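Local coordinates for penicillin-binding protein 2 (Pbp2) (Helicobacter pylori, PDB 5LP5) that probably cross-links peptidoglycan peptides as a penicillin-sensitive transpeptidase of cell-wall synthesis, and forms a complex with the cell-shape protein MreC, at residues 238-241 and 242-246; 286-289 and 290-294; 497-500 and 501-505; 533-537 and 538-542. One frame throughout, in Å; residues are numbered along the deposited sequence.

Interaction 1: 238-241 and 242-246; sequences RLQK and EADKL
Glu242 meets the turn before it in two ways. Its backbone N donates to Arg238 O at 3.0 Å, and its CB rests against Leu239 O at 3.3 Å. From there the side chain leaves the earlier turn: CG stands opposite the backbone N (chi1 179°), and a bend at chi2 carries the carboxylate out along the flank of the helix, where the side chain touches Lys581 of helix 572-584.

Lys241 takes part through its backbone, with Lys241 O receiving Lys245 N at 3.0 Å. Its own side chain runs outward in an extended line beyond CG, and the Lys245 chain, bent at chi2, also leads away from the contact. Both are exposed.

Gln240 is the buried one of the three. Gln240 O accepts Asp244 N at 2.8 Å, and one turn apart the two side chains rise from the same flank of the helix. Their amide and carboxylate planes stand 70° apart, and Gln240 NE2 comes no nearer to Asp244 OD1 than 3.9 Å. Each side chain has a partner outside the helix: Gln240 OE1 takes the backbone N of Ala267, while Asp244 OD1 is bonded to Tyr270 OH. Both are therefore anchored along strand 264-270. Ala243, bonded through its N to Leu239 O at 3.0 Å, sits against Val266 and Tyr270 of that strand.

This is regular i to i+4 alpha-helical pairing in an amphipathic helix laid on a beta-sheet. Helix 237-246, beside the C-terminal helix 572-584, packs on the five-stranded antiparallel sheet as in the penicillin-binding transpeptidase fold.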
loop_
_atom_site.group_PDB
_atom_site.type_symbol
_atom_site.label_atom_id
_atom_site.label_comp_id
_atom_site.label_asym_id
_atom_site.label_seq_id
_atom_site.Cartn_x
_atom_site.Cartn_y
_atom_site.Cartn_z
ATOM N N ARG A 238 -21.778 -2.524 -4.231
ATOM C CA ARG A 238 -22.873 -3.490 -4.221
ATOM C C ARG A 238 -23.489 -3.585 -5.612
ATOM O O ARG A 238 -23.684 -4.673 -6.148
ATOM C CB ARG A 238 -23.928 -3.091 -3.203
ATOM C CG ARG A 238 -23.439 -3.177 -1.762
ATOM C CD ARG A 238 -24.293 -2.342 -0.809
ATOM N NE ARG A 238 -24.209 -0.926 -1.137
ATOM C CZ ARG A 238 -24.968 0.025 -0.604
ATOM N NH1 ARG A 238 -25.876 -0.274 0.316
ATOM N NH2 ARG A 238 -24.823 1.284 -0.988
ATOM N N LEU A 239 -23.777 -2.426 -6.195
ATOM C CA LEU A 239 -24.355 -2.360 -7.531
ATOM C C LEU A 239 -23.483 -3.025 -8.593
ATOM O O LEU A 239 -24.018 -3.637 -9.510
ATOM C CB LEU A 239 -24.620 -0.913 -7.921
ATOM C CG LEU A 239 -25.711 -0.178 -7.150
ATOM C CD1 LEU A 239 -25.830 1.250 -7.671
ATOM C CD2 LEU A 239 -27.051 -0.881 -7.251
ATOM N N GLN A 240 -22.158 -2.905 -8.478
ATOM C CA GLN A 240 -21.240 -3.572 -9.416
ATOM C C GLN A 240 -21.222 -5.077 -9.221
ATOM O O GLN A 240 -21.102 -5.832 -10.185
ATOM C CB GLN A 240 -19.812 -3.049 -9.303
ATOM C CG GLN A 240 -19.493 -1.871 -10.232
ATOM C CD GLN A 240 -18.881 -2.242 -11.576
ATOM O OE1 GLN A 240 -18.963 -1.452 -12.497
ATOM N NE2 GLN A 240 -18.243 -3.407 -11.687
ATOM N N LYS A 241 -21.337 -5.531 -7.983
ATOM C CA LYS A 241 -21.390 -6.969 -7.760
ATOM C C LYS A 241 -22.655 -7.544 -8.374
ATOM O O LYS A 241 -22.627 -8.660 -8.904
ATOM C CB LYS A 241 -21.271 -7.320 -6.280
ATOM C CG LYS A 241 -19.841 -7.246 -5.788
ATOM C CD LYS A 241 -19.662 -7.842 -4.417
ATOM C CE LYS A 241 -18.224 -7.649 -3.972
ATOM N NZ LYS A 241 -18.002 -8.169 -2.596
ATOM N N GLU A 242 -23.746 -6.777 -8.319
ATOM C CA GLU A 242 -24.984 -7.153 -8.986
ATOM C C GLU A 242 -24.733 -7.259 -10.472
ATOM O O GLU A 242 -25.079 -8.257 -11.102
ATOM C CB GLU A 242 -26.092 -6.122 -8.719
ATOM C CG GLU A 242 -27.428 -6.419 -9.402
ATOM C CD GLU A 242 -27.981 -7.803 -9.087
ATOM O OE1 GLU A 242 -27.548 -8.425 -8.101
ATOM O OE2 GLU A 242 -28.854 -8.286 -9.833
ATOM N N ALA A 243 -24.119 -6.217 -11.021
ATOM C CA ALA A 243 -23.771 -6.162 -12.437
ATOM C C ALA A 243 -22.957 -7.375 -12.862
ATOM O O ALA A 243 -23.246 -7.982 -13.872
ATOM C CB ALA A 243 -23.013 -4.890 -12.730
ATOM N N ASP A 244 -21.955 -7.746 -12.077
ATOM C CA ASP A 244 -21.162 -8.937 -12.380
ATOM C C ASP A 244 -22.064 -10.166 -12.411
ATOM O O ASP A 244 -22.029 -10.937 -13.347
ATOM C CB ASP A 244 -20.002 -9.108 -11.383
ATOM C CG ASP A 244 -18.780 -8.223 -11.715
ATOM O OD1 ASP A 244 -18.915 -7.151 -12.350
ATOM O OD2 ASP A 244 -17.662 -8.598 -11.324
ATOM N N LYS A 245 -22.893 -10.332 -11.394
ATOM C CA LYS A 245 -23.811 -11.482 -11.300
ATOM C C LYS A 245 -24.691 -11.598 -12.547
ATOM O O LYS A 245 -24.904 -12.678 -13.061
ATOM C CB LYS A 245 -24.680 -11.344 -10.034
ATOM C CG LYS A 245 -25.708 -12.430 -9.771
ATOM C CD LYS A 245 -25.105 -13.671 -9.127
ATOM C CE LYS A 245 -26.193 -14.631 -8.637
ATOM N NZ LYS A 245 -25.697 -16.017 -8.373
ATOM N N LEU A 246 -25.195 -10.479 -13.037
ATOM C CA LEU A 246 -26.110 -10.494 -14.168
ATOM C C LEU A 246 -25.429 -10.957 -15.448
ATOM O O LEU A 246 -26.057 -11.625 -16.270
ATOM C CB LEU A 246 -26.727 -9.106 -14.367
ATOM C CG LEU A 246 -27.647 -8.585 -13.249
ATOM C CD1 LEU A 246 -28.048 -7.129 -13.483
ATOM C CD2 LEU A 246 -28.882 -9.461 -13.118
#

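Interaction 2: 286-289 and 290-294; sequences KWQK and LQDDI
Here side chains four residues apart pair along the C-terminal end of helix 284-291, a short helix on the surface of the transpeptidase domain. Trp287 meets Gln291, and Gln288 meets Asp292, on top of the i to i+4 backbone bonds of an alpha-helix that is running out. Gln291 N to Trp287 O (3.0 Å) and Asp292 N to Gln288 O (2.9 Å) are sound; the next one, Asp293 N to Lys289 O at 3.3 Å, is weak, and the chain then turns off as loop. Asp293 already belongs to that loop, its OD1 taking the backbone N of Tyr295.

Leu290 turns to the neighbouring loops, where its side chain packs on Tyr273, Phe278 and Pro297. Its CG lies 3.5 Å from Lys286 O, the acceptor of its own N-H.

Trp287 has CG opposite the backbone N (chi1 180°), which swings the indole forward along the helix to where the extended Gln291 chain ends. The amide comes up obliquely to the pyrrole side of the indole, ring and amide planes 59° apart. Trp287 NE1 is 3.5 Å from Gln291 OE1, but the angle is too poor for a hydrogen bond, and the two groups simply lie in contact.

Gln288 does better. A bend at chi2 (-80°) folds its amide toward the next turn, across the Asp292 side chain at roughly a right angle, and Gln288 NE2 donates to the anti side of Asp292 OD2 at 2.9 Å.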
loop_
_atom_site.group_PDB
_atom_site.type_symbol
_atom_site.label_atom_id
_atom_site.label_comp_id
_atom_site.label_asym_id
_atom_site.label_seq_id
_atom_site.Cartn_x
_atom_site.Cartn_y
_atom_site.Cartn_z
ATOM N N LYS A 286 -0.164 -16.410 -17.421
ATOM C CA LYS A 286 -1.413 -15.659 -17.317
ATOM C C LYS A 286 -1.631 -14.706 -18.473
ATOM O O LYS A 286 -2.767 -14.421 -18.819
ATOM C CB LYS A 286 -1.466 -14.922 -15.992
ATOM C CG LYS A 286 -1.821 -15.871 -14.883
ATOM C CD LYS A 286 -1.467 -15.298 -13.540
ATOM C CE LYS A 286 -2.461 -15.779 -12.490
ATOM N NZ LYS A 286 -1.860 -15.764 -11.121
ATOM N N TRP A 287 -0.550 -14.230 -19.081
ATOM C CA TRP A 287 -0.659 -13.368 -20.250
ATOM C C TRP A 287 -1.215 -14.143 -21.437
ATOM O O TRP A 287 -2.026 -13.629 -22.195
ATOM C CB TRP A 287 0.696 -12.765 -20.605
ATOM C CG TRP A 287 0.639 -11.875 -21.795
ATOM C CD1 TRP A 287 1.164 -12.129 -23.029
ATOM C CD2 TRP A 287 -0.000 -10.591 -21.884
ATOM N NE1 TRP A 287 0.910 -11.076 -23.880
ATOM C CE2 TRP A 287 0.190 -10.121 -23.203
ATOM C CE3 TRP A 287 -0.720 -9.804 -20.988
ATOM C CZ2 TRP A 287 -0.315 -8.890 -23.639
ATOM C CZ3 TRP A 287 -1.217 -8.579 -21.421
ATOM C CH2 TRP A 287 -1.016 -8.137 -22.732
ATOM N N GLN A 288 -0.770 -15.379 -21.595
ATOM C CA GLN A 288 -1.308 -16.270 -22.623
ATOM C C GLN A 288 -2.792 -16.519 -22.372
ATOM O O GLN A 288 -3.603 -16.523 -23.302
ATOM C CB GLN A 288 -0.524 -17.602 -22.642
ATOM C CG GLN A 288 -0.870 -18.570 -23.769
ATOM C CD GLN A 288 -2.127 -19.366 -23.484
ATOM O OE1 GLN A 288 -2.446 -19.652 -22.323
ATOM N NE2 GLN A 288 -2.854 -19.726 -24.543
ATOM N N LYS A 289 -3.149 -16.730 -21.113
ATOM C CA LYS A 289 -4.535 -17.047 -20.768
ATOM C C LYS A 289 -5.471 -15.910 -21.122
ATOM O O LYS A 289 -6.601 -16.140 -21.511
ATOM C CB LYS A 289 -4.679 -17.428 -19.286
ATOM C CG LYS A 289 -4.216 -18.850 -18.965
ATOM C CD LYS A 289 -5.102 -19.545 -17.955
ATOM C CE LYS A 289 -4.752 -21.023 -17.852
ATOM N NZ LYS A 289 -3.365 -21.256 -17.361
ATOM N N LEU A 290 -4.990 -14.683 -21.000
ATOM C CA LEU A 290 -5.820 -13.508 -21.268
ATOM C C LEU A 290 -5.861 -13.174 -22.753
ATOM O O LEU A 290 -6.922 -12.857 -23.302
ATOM C CB LEU A 290 -5.306 -12.296 -20.480
ATOM C CG LEU A 290 -5.500 -12.314 -18.958
ATOM C CD1 LEU A 290 -4.808 -11.099 -18.369
ATOM C CD2 LEU A 290 -6.961 -12.375 -18.532
ATOM N N GLN A 291 -4.698 -13.236 -23.394
ATOM C CA GLN A 291 -4.564 -12.902 -24.805
ATOM C C GLN A 291 -5.319 -13.895 -25.672
ATOM O O GLN A 291 -6.011 -13.499 -26.598
ATOM C CB GLN A 291 -3.089 -12.941 -25.166
ATOM C CG GLN A 291 -2.698 -12.148 -26.380
ATOM C CD GLN A 291 -1.196 -12.151 -26.565
ATOM O OE1 GLN A 291 -0.516 -13.157 -26.267
ATOM N NE2 GLN A 291 -0.659 -11.028 -27.063
ATOM N N ASP A 292 -5.169 -15.183 -25.350
ATOM C CA ASP A 292 -5.760 -16.285 -26.138
ATOM C C ASP A 292 -7.162 -16.721 -25.696
ATOM O O ASP A 292 -7.766 -17.597 -26.328
ATOM C CB ASP A 292 -4.830 -17.504 -26.173
ATOM C CG ASP A 292 -3.609 -17.275 -27.037
ATOM O OD1 ASP A 292 -3.566 -16.249 -27.766
ATOM O OD2 ASP A 292 -2.692 -18.127 -26.997
ATOM N N ASP A 293 -7.682 -16.119 -24.632
ATOM C CA ASP A 293 -9.122 -16.192 -24.363
ATOM C C ASP A 293 -9.800 -15.503 -25.547
ATOM O O ASP A 293 -9.554 -14.328 -25.831
ATOM C CB ASP A 293 -9.493 -15.515 -23.032
ATOM C CG ASP A 293 -10.962 -15.678 -22.671
ATOM O OD1 ASP A 293 -11.768 -16.057 -23.536
ATOM O OD2 ASP A 293 -11.318 -15.406 -21.504
ATOM N N ILE A 294 -10.619 -16.257 -26.262
ATOM C CA ILE A 294 -11.275 -15.732 -27.446
ATOM C C ILE A 294 -12.262 -14.610 -27.105
ATOM O O ILE A 294 -12.513 -13.753 -27.946
ATOM C CB ILE A 294 -11.966 -16.865 -28.266
ATOM C CG1 ILE A 294 -12.653 -16.310 -29.514
ATOM C CG2 ILE A 294 -12.996 -17.623 -27.434
ATOM C CD1 ILE A 294 -11.802 -15.349 -30.315
#

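Interaction 3: 497-500 and 501-505; sequences GTAY and HSTRG
Tyr500 and Arg504 lie against each other as flat groups. The tyrosine CG is opposite its backbone N (chi1 176°), which places the ring where the arginine, four residues on, can lie over one face. Arg504 CD sits over that face, 4.0 Å from the centroid of the Tyr500 ring, a CH-pi contact displaced toward the hydroxyl-bearing carbon, CZ. A bend at chi3 then carries the guanidinium out past the CE2 rim. There one of its faces lies over Tyr500 CE2, the two planes 25° apart, with Arg504 CZ 3.7 Å from Tyr500 CE2. Before reaching the ring the arginine passes Tyr500 O, which Arg504 CG approaches to 3.3 Å.

The stretch is a loop between helix 475-493 and strand 511-517, two elements also joined by the disulfide Cys492-Cys512. It starts with a type I beta turn, Gly497 to Tyr500, closed by a weak backbone bond. Strand 511-517 carries what is probably the KTG motif of the transpeptidase site, and Thr498 and Ala499 pack on its Thr514.

Thr503 bonds back to the third residue of that turn. Its OG1 lies between the backbone N and the carbonyl carbon (chi1 69°), a rotation that aims the hydroxyl at Ala499 O; the bond is 2.8 Å and nearly along the C=O axis. The same rotation lays the methyl alongside, Thr503 CG2 being 4.1 Å from Ala499 CB. Ser502 OG passes Ala499 CA at 3.8 Å, but its hydrogen bond goes to Ser569 O. The imidazole of His501 has its edge toward Thr498 O, with ND1 4.2 Å from that oxygen.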
loop_
_atom_site.group_PDB
_atom_site.type_symbol
_atom_site.label_atom_id
_atom_site.label_comp_id
_atom_site.label_asym_id
_atom_site.label_seq_id
_atom_site.Cartn_x
_atom_site.Cartn_y
_atom_site.Cartn_z
ATOM N N GLY A 497 -46.002 -3.100 -26.567
ATOM C CA GLY A 497 -44.579 -2.800 -26.444
ATOM C C GLY A 497 -43.706 -4.020 -26.616
ATOM O O GLY A 497 -44.031 -5.110 -26.137
ATOM N N THR A 498 -42.597 -3.840 -27.321
ATOM C CA THR A 498 -41.658 -4.941 -27.541
ATOM C C THR A 498 -41.159 -5.530 -26.221
ATOM O O THR A 498 -40.980 -6.735 -26.102
ATOM C CB THR A 498 -40.452 -4.524 -28.421
ATOM O OG1 THR A 498 -39.470 -5.571 -28.420
ATOM C CG2 THR A 498 -39.807 -3.246 -27.924
ATOM N N ALA A 499 -40.971 -4.672 -25.225
ATOM C CA ALA A 499 -40.385 -5.074 -23.951
ATOM C C ALA A 499 -41.415 -5.161 -22.826
ATOM O O ALA A 499 -41.164 -4.688 -21.719
ATOM C CB ALA A 499 -39.296 -4.081 -23.577
ATOM N N TYR A 500 -42.570 -5.757 -23.093
ATOM C CA TYR A 500 -43.613 -5.860 -22.069
ATOM C C TYR A 500 -43.568 -7.189 -21.316
ATOM O O TYR A 500 -43.593 -7.215 -20.085
ATOM C CB TYR A 500 -44.993 -5.662 -22.683
ATOM C CG TYR A 500 -46.111 -5.845 -21.689
ATOM C CD1 TYR A 500 -46.473 -4.813 -20.819
ATOM C CD2 TYR A 500 -46.803 -7.049 -21.609
ATOM C CE1 TYR A 500 -47.500 -4.966 -19.908
ATOM C CE2 TYR A 500 -47.841 -7.211 -20.700
ATOM C CZ TYR A 500 -48.185 -6.164 -19.846
ATOM O OH TYR A 500 -49.207 -6.309 -18.919
ATOM N N HIS A 501 -43.498 -8.286 -22.066
ATOM C CA HIS A 501 -43.492 -9.632 -21.486
ATOM C C HIS A 501 -42.235 -9.883 -20.640
ATOM O O HIS A 501 -42.234 -10.762 -19.783
ATOM C CB HIS A 501 -43.677 -10.710 -22.581
ATOM C CG HIS A 501 -42.399 -11.175 -23.229
ATOM N ND1 HIS A 501 -41.662 -10.396 -24.101
ATOM C CD2 HIS A 501 -41.730 -12.350 -23.125
ATOM C CE1 HIS A 501 -40.598 -11.070 -24.502
ATOM N NE2 HIS A 501 -40.616 -12.260 -23.927
ATOM N N SER A 502 -41.193 -9.086 -20.872
ATOM C CA SER A 502 -39.901 -9.290 -20.218
ATOM C C SER A 502 -39.623 -8.367 -19.025
ATOM O O SER A 502 -38.946 -8.791 -18.093
ATOM C CB SER A 502 -38.762 -9.186 -21.238
ATOM O OG SER A 502 -38.975 -8.120 -22.143
ATOM N N THR A 503 -40.146 -7.134 -19.037
ATOM C CA THR A 503 -39.829 -6.158 -17.974
ATOM C C THR A 503 -40.885 -6.040 -16.905
ATOM O O THR A 503 -41.088 -4.968 -16.343
ATOM C CB THR A 503 -39.613 -4.736 -18.520
ATOM O OG1 THR A 503 -40.855 -4.191 -19.000
ATOM C CG2 THR A 503 -38.551 -4.738 -19.608
ATOM N N ARG A 504 -41.559 -7.132 -16.608
ATOM C CA ARG A 504 -42.531 -7.095 -15.559
ATOM C C ARG A 504 -41.853 -7.706 -14.349
ATOM O O ARG A 504 -40.846 -8.413 -14.482
ATOM C CB ARG A 504 -43.812 -7.788 -16.015
ATOM C CG ARG A 504 -44.619 -6.908 -16.964
ATOM C CD ARG A 504 -45.929 -7.572 -17.300
ATOM N NE ARG A 504 -45.749 -8.843 -18.019
ATOM C CZ ARG A 504 -46.704 -9.766 -18.214
ATOM N NH1 ARG A 504 -47.941 -9.595 -17.734
ATOM N NH2 ARG A 504 -46.424 -10.882 -18.896
ATOM N N GLY A 505 -42.370 -7.389 -13.163
ATOM C CA GLY A 505 -41.702 -7.709 -11.893
ATOM C C GLY A 505 -40.757 -6.594 -11.450
ATOM O O GLY A 505 -39.744 -6.857 -10.798
#

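Interaction 4: 533-537 and 538-542; sequences KDMEY and FHRSH
Arg540 folds back along the chain that precedes it, touching Tyr537 and then Met535. Its CB lies 3.3 Å from Tyr537 O. CG, set opposite its own carbonyl carbon (chi1 -66°), runs past two carbonyl oxygens on one side, Tyr537 O and, farther, Glu536 O. Arg540 CD still lies beside Tyr537 O and reaches Tyr537 CA, at 3.8 Å. The chain is extended from CG to NE, and this reach brings the guanidinium alongside Met535 O. Arg540 NE donates to Met535 O at 2.9 Å, and Arg540 NH2 donates to Met535 O at 3.1 Å, a side-on grip of one oxygen by two nitrogens. That oxygen lies in the guanidinium plane; NH2 comes nearly straight down the C=O bond, while NE sits above the carbonyl plane. One face of the guanidinium covers Tyr537 CA, and Arg540 NH1 ends 4.0 Å from Tyr537 CD1. NE also has a long, weak ion pair with Glu566.

The residues form a surface turn in the loop leading into strand 542-549 of the transpeptidase sheet, with the chain reversing where His539 N bonds Glu536 O at 3.0 Å. Met535 CE reaches over to His539 O, at 3.5 Å.

At the bend Tyr537 and Phe538 make an edge-to-face pair, ring centroids 5.4 Å apart and planes at 69°, with the tyrosine edge over the middle of the phenylalanine face. Tyr537 OH is hydrogen-bonded to Arg251, and both rings meet that of His564.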
loop_
_atom_site.group_PDB
_atom_site.type_symbol
_atom_site.label_atom_id
_atom_site.label_comp_id
_atom_site.label_asym_id
_atom_site.label_seq_id
_atom_site.Cartn_x
_atom_site.Cartn_y
_atom_site.Cartn_z
ATOM N N LYS A 533 -32.754 -19.343 -32.625
ATOM C CA LYS A 533 -32.676 -20.593 -31.864
ATOM C C LYS A 533 -31.838 -21.676 -32.555
ATOM O O LYS A 533 -31.152 -22.440 -31.883
ATOM C CB LYS A 533 -34.076 -21.141 -31.543
ATOM C CG LYS A 533 -34.127 -21.927 -30.237
ATOM C CD LYS A 533 -35.393 -22.759 -30.084
ATOM C CE LYS A 533 -35.428 -23.459 -28.735
ATOM N NZ LYS A 533 -36.807 -23.866 -28.360
ATOM N N ASP A 534 -31.895 -21.753 -33.883
ATOM C CA ASP A 534 -31.010 -22.652 -34.641
ATOM C C ASP A 534 -29.610 -22.047 -34.845
ATOM O O ASP A 534 -28.729 -22.690 -35.416
ATOM C CB ASP A 534 -31.619 -22.981 -36.014
ATOM C CG ASP A 534 -32.854 -23.856 -35.917
ATOM O OD1 ASP A 534 -33.070 -24.496 -34.860
ATOM O OD2 ASP A 534 -33.608 -23.908 -36.910
ATOM N N MET A 535 -29.407 -20.824 -34.364
ATOM C CA MET A 535 -28.254 -20.017 -34.765
ATOM C C MET A 535 -27.059 -20.273 -33.831
ATOM O O MET A 535 -27.189 -20.186 -32.609
ATOM C CB MET A 535 -28.664 -18.529 -34.775
ATOM C CG MET A 535 -28.081 -17.693 -35.919
ATOM S SD MET A 535 -29.248 -16.491 -36.624
ATOM C CE MET A 535 -28.176 -15.198 -37.254
ATOM N N GLU A 536 -25.904 -20.605 -34.410
ATOM C CA GLU A 536 -24.689 -20.880 -33.629
ATOM C C GLU A 536 -24.154 -19.589 -33.004
ATOM O O GLU A 536 -24.272 -18.531 -33.599
ATOM C CB GLU A 536 -23.616 -21.540 -34.508
ATOM C CG GLU A 536 -22.473 -22.195 -33.733
ATOM C CD GLU A 536 -21.286 -21.271 -33.490
ATOM O OE1 GLU A 536 -20.908 -20.528 -34.421
ATOM O OE2 GLU A 536 -20.731 -21.294 -32.367
ATOM N N TYR A 537 -23.567 -19.708 -31.814
ATOM C CA TYR A 537 -23.345 -18.570 -30.908
ATOM C C TYR A 537 -22.768 -17.293 -31.555
ATOM O O TYR A 537 -23.302 -16.209 -31.352
ATOM C CB TYR A 537 -22.497 -19.011 -29.704
ATOM C CG TYR A 537 -22.317 -17.930 -28.664
ATOM C CD1 TYR A 537 -23.001 -17.966 -27.442
ATOM C CD2 TYR A 537 -21.453 -16.868 -28.897
ATOM C CE1 TYR A 537 -22.833 -16.958 -26.502
ATOM C CE2 TYR A 537 -21.277 -15.869 -27.965
ATOM C CZ TYR A 537 -21.959 -15.904 -26.784
ATOM O OH TYR A 537 -21.707 -14.863 -25.919
ATOM N N PHE A 538 -21.693 -17.413 -32.328
ATOM C CA PHE A 538 -20.992 -16.218 -32.859
ATOM C C PHE A 538 -21.689 -15.519 -34.028
ATOM O O PHE A 538 -21.349 -14.396 -34.384
ATOM C CB PHE A 538 -19.561 -16.581 -33.248
ATOM C CG PHE A 538 -18.666 -16.722 -32.072
ATOM C CD1 PHE A 538 -18.219 -15.592 -31.416
ATOM C CD2 PHE A 538 -18.320 -17.967 -31.584
ATOM C CE1 PHE A 538 -17.414 -15.697 -30.303
ATOM C CE2 PHE A 538 -17.516 -18.085 -30.474
ATOM C CZ PHE A 538 -17.060 -16.949 -29.831
ATOM N N HIS A 539 -22.650 -16.199 -34.634
ATOM C CA HIS A 539 -23.411 -15.619 -35.745
ATOM C C HIS A 539 -24.570 -14.750 -35.255
ATOM O O HIS A 539 -25.127 -13.946 -36.011
ATOM C CB HIS A 539 -23.898 -16.732 -36.671
ATOM C CG HIS A 539 -22.940 -17.027 -37.775
ATOM N ND1 HIS A 539 -22.048 -18.079 -37.740
ATOM C CD2 HIS A 539 -22.704 -16.367 -38.934
ATOM C CE1 HIS A 539 -21.324 -18.071 -38.845
ATOM N NE2 HIS A 539 -21.702 -17.043 -39.586
ATOM N N ARG A 540 -24.891 -14.895 -33.972
ATOM C CA ARG A 540 -26.050 -14.262 -33.384
ATOM C C ARG A 540 -25.910 -12.758 -33.342
ATOM O O ARG A 540 -24.818 -12.214 -33.114
ATOM C CB ARG A 540 -26.265 -14.793 -31.974
ATOM C CG ARG A 540 -26.633 -16.268 -31.936
ATOM C CD ARG A 540 -26.725 -16.789 -30.507
ATOM N NE ARG A 540 -27.044 -18.213 -30.485
ATOM C CZ ARG A 540 -27.107 -18.961 -29.388
ATOM N NH1 ARG A 540 -26.871 -18.439 -28.191
ATOM N NH2 ARG A 540 -27.398 -20.251 -29.492
ATOM N N SER A 541 -27.045 -12.095 -33.565
ATOM C CA SER A 541 -27.163 -10.650 -33.423
ATOM C C SER A 541 -26.861 -10.209 -31.961
ATOM O O SER A 541 -27.165 -10.940 -31.006
ATOM C CB SER A 541 -28.579 -10.218 -33.847
ATOM O OG SER A 541 -29.058 -10.979 -34.957
ATOM N N HIS A 542 -26.243 -9.040 -31.796
ATOM C CA HIS A 542 -26.048 -8.460 -30.466
ATOM C C HIS A 542 -27.352 -7.821 -29.977
ATOM O O HIS A 542 -28.241 -7.498 -30.780
ATOM C CB HIS A 542 -24.960 -7.382 -30.459
ATOM C CG HIS A 542 -23.647 -7.825 -31.008
ATOM N ND1 HIS A 542 -23.012 -8.973 -30.593
ATOM C CD2 HIS A 542 -22.833 -7.254 -31.925
ATOM C CE1 HIS A 542 -21.871 -9.101 -31.248
ATOM N NE2 HIS A 542 -21.742 -8.074 -32.067
#

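Interactions 1 and 2 are both helical, but they differ with depth: 238-246 lies on the sheet and sends its glutamine and aspartate to strand 264-270, whereas 286-294 pairs the same two residue types with each other. Interactions 3 and 4 are loops at either end of strand 511-517 in sequence, one preceding it and the other following. In interaction 3 the arginine packs its CD on a tyrosine ring; in interaction 4 it is hydrogen-bonded to a backbone carbonyl. Interactions 1 and 3 are partly buried, 2 and 4 at the surface. None touches another; interactions 2 and 4 come nearest, about 4 Å between closest atoms, although their centres are 24 Å apart.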